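Local coordinates for nisin leader peptide-processing serine protease NisP (Lactococcus lactis subsp. lactis, PDB 4MZD), which probably acts as a subtilisin-like serine endopeptidase that cuts the leader peptide from the nisin precursor during biosynthesis of this antibiotic, at residues 358-370 with 393-405. Numbering follows the deposited sequence.
Sequences KVSGALALVVDKY and RVLNIVDLLNGKN
The phenol of Tyr370 donates its OH proton to Leu401 O at 2.6 Å, a short bond that ties the C-terminal end of one helix to that of another. The hydroxyl approaches tilted 28° from the carbonyl plane, while Leu401 O itself lies at the edge of the ring. The same oxygen meets Lys369 CE at 3.5 Å, where the Lys369 chain passes obliquely across Leu401, while its CG sits above one face of the Tyr370 ring, toward the rim. Just past this point Gly403, with positive phi, leads the chain out of the helix.

In this subtilisin-like domain, helix 356-370 starts just after Ser353, the predicted charge-relay serine, and helix 397-402 packs beside its C-terminal part, nearly parallel; the axes of 358-370 and 397-402 come within 9.8 Å and cross at -21°. Leu400 reaches across because CG stands anti to the backbone N (chi1 -169°); its chain meets Val366 at about a right angle, CG pressing on CG2 at 3.3 Å, tighter than usual. Its CD2 also rests on Ala362 CB, which Leu395 CD1 and Ile397 CG1 approach as well, each at 3.9 Å. Phe381 of helix 375-384 touches both Val366 and Leu400. At the other end, Leu395 CD2 lies 3.5 Å from Lys358 O, whereas the Lys358 side chain leads away, its NZ salt-bridged to Asp74 and hydrogen-bonded to Gln154 and to the carbonyls of Pro311 and Phe354.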
loop_
_atom_site.group_PDB
_atom_site.type_symbol
_atom_site.label_atom_id
_atom_site.label_comp_id
_atom_site.label_asym_id
_atom_site.label_seq_id
_atom_site.Cartn_x
_atom_site.Cartn_y
_atom_site.Cartn_z
ATOM N N LYS A 358 -4.322 -2.465 -5.232
ATOM C CA LYS A 358 -5.434 -3.164 -5.866
ATOM C C LYS A 358 -6.721 -2.845 -5.109
ATOM O O LYS A 358 -7.761 -2.569 -5.702
ATOM C CB LYS A 358 -5.196 -4.673 -5.902
ATOM C CG LYS A 358 -4.020 -5.110 -6.762
ATOM C CD LYS A 358 -3.956 -6.639 -6.801
ATOM C CE LYS A 358 -2.988 -7.202 -7.833
ATOM N NZ LYS A 358 -1.560 -7.109 -7.435
ATOM N N VAL A 359 -6.646 -2.870 -3.780
ATOM C CA VAL A 359 -7.787 -2.517 -2.957
ATOM C C VAL A 359 -8.132 -1.029 -3.103
ATOM O O VAL A 359 -9.305 -0.673 -3.245
ATOM C CB VAL A 359 -7.535 -2.909 -1.488
ATOM C CG1 VAL A 359 -8.696 -2.467 -0.608
ATOM C CG2 VAL A 359 -7.327 -4.420 -1.388
ATOM N N SER A 360 -7.128 -0.156 -3.081
ATOM C CA SER A 360 -7.397 1.279 -3.223
ATOM C C SER A 360 -8.119 1.609 -4.524
ATOM O O SER A 360 -9.093 2.361 -4.535
ATOM C CB SER A 360 -6.105 2.084 -3.166
ATOM O OG SER A 360 -5.542 1.993 -1.879
ATOM N N GLY A 361 -7.627 1.066 -5.633
ATOM C CA GLY A 361 -8.257 1.333 -6.910
ATOM C C GLY A 361 -9.675 0.790 -6.972
ATOM O O GLY A 361 -10.569 1.433 -7.520
ATOM N N ALA A 362 -9.880 -0.410 -6.438
ATOM C CA ALA A 362 -11.206 -1.014 -6.415
ATOM C C ALA A 362 -12.177 -0.164 -5.598
ATOM O O ALA A 362 -13.323 0.056 -6.003
ATOM C CB ALA A 362 -11.125 -2.418 -5.859
ATOM N N LEU A 363 -11.725 0.307 -4.439
ATOM C CA LEU A 363 -12.556 1.170 -3.610
ATOM C C LEU A 363 -12.907 2.457 -4.328
ATOM O O LEU A 363 -14.031 2.942 -4.214
ATOM C CB LEU A 363 -11.853 1.492 -2.301
ATOM C CG LEU A 363 -11.861 0.399 -1.246
ATOM C CD1 LEU A 363 -10.887 0.791 -0.156
ATOM C CD2 LEU A 363 -13.268 0.199 -0.686
ATOM N N ALA A 364 -11.949 3.013 -5.059
ATOM C CA ALA A 364 -12.204 4.237 -5.804
ATOM C C ALA A 364 -13.280 4.004 -6.872
ATOM O O ALA A 364 -14.145 4.856 -7.076
ATOM C CB ALA A 364 -10.919 4.769 -6.409
ATOM N N LEU A 365 -13.249 2.853 -7.543
ATOM C CA LEU A 365 -14.303 2.519 -8.509
ATOM C C LEU A 365 -15.683 2.541 -7.848
ATOM O O LEU A 365 -16.631 3.081 -8.406
ATOM C CB LEU A 365 -14.053 1.148 -9.146
ATOM C CG LEU A 365 -12.852 1.011 -10.088
ATOM C CD1 LEU A 365 -12.606 -0.446 -10.433
ATOM C CD2 LEU A 365 -13.026 1.839 -11.355
ATOM N N VAL A 366 -15.775 1.953 -6.652
ATOM C CA VAL A 366 -17.011 1.896 -5.870
ATOM C C VAL A 366 -17.498 3.275 -5.455
ATOM O O VAL A 366 -18.689 3.590 -5.541
ATOM C CB VAL A 366 -16.798 1.059 -4.570
ATOM C CG1 VAL A 366 -17.983 1.214 -3.619
ATOM C CG2 VAL A 366 -16.544 -0.390 -4.904
ATOM N N VAL A 367 -16.573 4.093 -4.972
ATOM C CA VAL A 367 -16.918 5.445 -4.564
ATOM C C VAL A 367 -17.548 6.189 -5.734
ATOM O O VAL A 367 -18.574 6.849 -5.589
ATOM C CB VAL A 367 -15.680 6.204 -4.045
ATOM C CG1 VAL A 367 -15.968 7.691 -3.930
ATOM C CG2 VAL A 367 -15.240 5.644 -2.698
ATOM N N ASP A 368 -16.931 6.053 -6.901
ATOM C CA ASP A 368 -17.396 6.725 -8.106
ATOM C C ASP A 368 -18.724 6.143 -8.611
ATOM O O ASP A 368 -19.654 6.890 -8.918
ATOM C CB ASP A 368 -16.310 6.633 -9.181
ATOM C CG ASP A 368 -16.531 7.595 -10.330
ATOM O OD1 ASP A 368 -16.488 8.821 -10.097
ATOM O OD2 ASP A 368 -16.708 7.124 -11.474
ATOM N N LYS A 369 -18.820 4.817 -8.679
ATOM C CA LYS A 369 -20.016 4.174 -9.217
ATOM C C LYS A 369 -21.257 4.425 -8.369
ATOM O O LYS A 369 -22.331 4.712 -8.895
ATOM C CB LYS A 369 -19.803 2.666 -9.366
ATOM C CG LYS A 369 -21.058 1.920 -9.822
ATOM C CD LYS A 369 -20.827 0.417 -9.920
ATOM C CE LYS A 369 -22.121 -0.340 -10.206
ATOM N NZ LYS A 369 -22.584 -0.165 -11.610
ATOM N N TYR A 370 -21.110 4.313 -7.054
ATOM C CA TYR A 370 -22.250 4.370 -6.148
ATOM C C TYR A 370 -22.417 5.732 -5.473
ATOM O O TYR A 370 -23.375 5.942 -4.729
ATOM C CB TYR A 370 -22.148 3.258 -5.096
ATOM C CG TYR A 370 -22.423 1.865 -5.636
ATOM C CD1 TYR A 370 -23.724 1.453 -5.900
ATOM C CD2 TYR A 370 -21.390 0.961 -5.864
ATOM C CE1 TYR A 370 -23.992 0.188 -6.386
ATOM C CE2 TYR A 370 -21.650 -0.317 -6.353
ATOM C CZ TYR A 370 -22.960 -0.695 -6.611
ATOM O OH TYR A 370 -23.255 -1.951 -7.093
ATOM N N ARG A 393 -10.722 -12.948 3.937
ATOM C CA ARG A 393 -11.398 -12.108 2.970
ATOM C C ARG A 393 -10.410 -11.684 1.899
ATOM O O ARG A 393 -9.323 -11.189 2.194
ATOM C CB ARG A 393 -11.999 -10.869 3.635
ATOM C CG ARG A 393 -13.289 -11.118 4.385
ATOM C CD ARG A 393 -13.849 -9.800 4.860
ATOM N NE ARG A 393 -12.874 -9.079 5.669
ATOM C CZ ARG A 393 -13.044 -8.787 6.954
ATOM N NH1 ARG A 393 -14.163 -9.142 7.573
ATOM N NH2 ARG A 393 -12.101 -8.130 7.614
ATOM N N VAL A 394 -10.793 -11.888 0.649
ATOM C CA VAL A 394 -9.952 -11.476 -0.461
ATOM C C VAL A 394 -10.707 -10.527 -1.380
ATOM O O VAL A 394 -11.931 -10.574 -1.479
ATOM C CB VAL A 394 -9.423 -12.676 -1.268
ATOM C CG1 VAL A 394 -8.554 -13.573 -0.390
ATOM C CG2 VAL A 394 -10.574 -13.456 -1.884
ATOM N N LEU A 395 -9.963 -9.644 -2.029
ATOM C CA LEU A 395 -10.528 -8.694 -2.977
ATOM C C LEU A 395 -11.071 -9.411 -4.207
ATOM O O LEU A 395 -10.379 -10.230 -4.818
ATOM C CB LEU A 395 -9.454 -7.702 -3.420
ATOM C CG LEU A 395 -9.920 -6.659 -4.439
ATOM C CD1 LEU A 395 -10.921 -5.692 -3.814
ATOM C CD2 LEU A 395 -8.724 -5.907 -4.994
ATOM N N ASN A 396 -12.308 -9.091 -4.562
ATOM C CA ASN A 396 -12.903 -9.557 -5.803
ATOM C C ASN A 396 -13.681 -8.386 -6.368
ATOM O O ASN A 396 -14.720 -7.997 -5.832
ATOM C CB ASN A 396 -13.811 -10.762 -5.576
ATOM C CG ASN A 396 -14.349 -11.325 -6.873
ATOM O OD1 ASN A 396 -15.125 -10.673 -7.567
ATOM N ND2 ASN A 396 -13.931 -12.537 -7.212
ATOM N N ILE A 397 -13.156 -7.804 -7.440
ATOM C CA ILE A 397 -13.690 -6.541 -7.925
ATOM C C ILE A 397 -15.066 -6.704 -8.563
ATOM O O ILE A 397 -15.908 -5.819 -8.450
ATOM C CB ILE A 397 -12.696 -5.831 -8.865
ATOM C CG1 ILE A 397 -11.368 -5.628 -8.130
ATOM C CG2 ILE A 397 -13.267 -4.506 -9.343
ATOM C CD1 ILE A 397 -10.299 -4.945 -8.943
ATOM N N VAL A 398 -15.301 -7.837 -9.218
ATOM C CA VAL A 398 -16.631 -8.102 -9.745
ATOM C C VAL A 398 -17.671 -8.117 -8.618
ATOM O O VAL A 398 -18.731 -7.490 -8.729
ATOM C CB VAL A 398 -16.670 -9.398 -10.579
ATOM C CG1 VAL A 398 -18.105 -9.752 -10.935
ATOM C CG2 VAL A 398 -15.821 -9.231 -11.836
ATOM N N ASP A 399 -17.367 -8.816 -7.527
ATOM C CA ASP A 399 -18.286 -8.860 -6.390
ATOM C C ASP A 399 -18.504 -7.465 -5.816
ATOM O O ASP A 399 -19.623 -7.095 -5.453
ATOM C CB ASP A 399 -17.766 -9.773 -5.280
ATOM C CG ASP A 399 -17.861 -11.242 -5.628
ATOM O OD1 ASP A 399 -18.536 -11.600 -6.617
ATOM O OD2 ASP A 399 -17.270 -12.048 -4.884
ATOM N N LEU A 400 -17.428 -6.693 -5.737
ATOM C CA LEU A 400 -17.500 -5.367 -5.159
ATOM C C LEU A 400 -18.368 -4.445 -6.015
ATOM O O LEU A 400 -19.241 -3.748 -5.498
ATOM C CB LEU A 400 -16.094 -4.804 -5.010
ATOM C CG LEU A 400 -15.968 -3.533 -4.186
ATOM C CD1 LEU A 400 -16.517 -3.754 -2.787
ATOM C CD2 LEU A 400 -14.513 -3.114 -4.133
ATOM N N LEU A 401 -18.133 -4.448 -7.326
ATOM C CA LEU A 401 -18.915 -3.628 -8.249
ATOM C C LEU A 401 -20.386 -4.030 -8.244
ATOM O O LEU A 401 -21.271 -3.176 -8.274
ATOM C CB LEU A 401 -18.351 -3.717 -9.669
ATOM C CG LEU A 401 -17.028 -2.987 -9.922
ATOM C CD1 LEU A 401 -16.441 -3.398 -11.268
ATOM C CD2 LEU A 401 -17.209 -1.480 -9.843
ATOM N N ASN A 402 -20.650 -5.330 -8.215
ATOM C CA ASN A 402 -22.027 -5.810 -8.195
ATOM C C ASN A 402 -22.763 -5.473 -6.896
ATOM O O ASN A 402 -23.973 -5.267 -6.904
ATOM C CB ASN A 402 -22.083 -7.310 -8.497
ATOM C CG ASN A 402 -21.801 -7.616 -9.956
ATOM O OD1 ASN A 402 -22.024 -6.777 -10.830
ATOM N ND2 ASN A 402 -21.321 -8.821 -10.229
ATOM N N GLY A 403 -22.029 -5.421 -5.787
ATOM C CA GLY A 403 -22.571 -4.959 -4.521
ATOM C C GLY A 403 -23.850 -5.643 -4.065
ATOM O O GLY A 403 -24.810 -4.981 -3.664
ATOM N N LYS A 404 -23.860 -6.972 -4.106
ATOM C CA LYS A 404 -25.034 -7.737 -3.690
ATOM C C LYS A 404 -25.481 -7.401 -2.269
ATOM O O LYS A 404 -26.679 -7.313 -1.987
ATOM C CB LYS A 404 -24.762 -9.238 -3.803
ATOM C CG LYS A 404 -25.792 -10.107 -3.099
ATOM C CD LYS A 404 -25.438 -11.584 -3.194
ATOM C CE LYS A 404 -26.411 -12.435 -2.402
ATOM N NZ LYS A 404 -27.815 -12.168 -2.810
ATOM N N ASN A 405 -24.520 -7.240 -1.368
ATOM C CA ASN A 405 -24.832 -6.860 0.006
ATOM C C ASN A 405 -24.722 -5.354 0.194
ATOM O O ASN A 405 -23.629 -4.795 0.133
ATOM C CB ASN A 405 -23.914 -7.587 0.991
ATOM C CG ASN A 405 -24.143 -9.085 1.008
ATOM O OD1 ASN A 405 -25.278 -9.558 0.901
ATOM N ND2 ASN A 405 -23.059 -9.844 1.136
#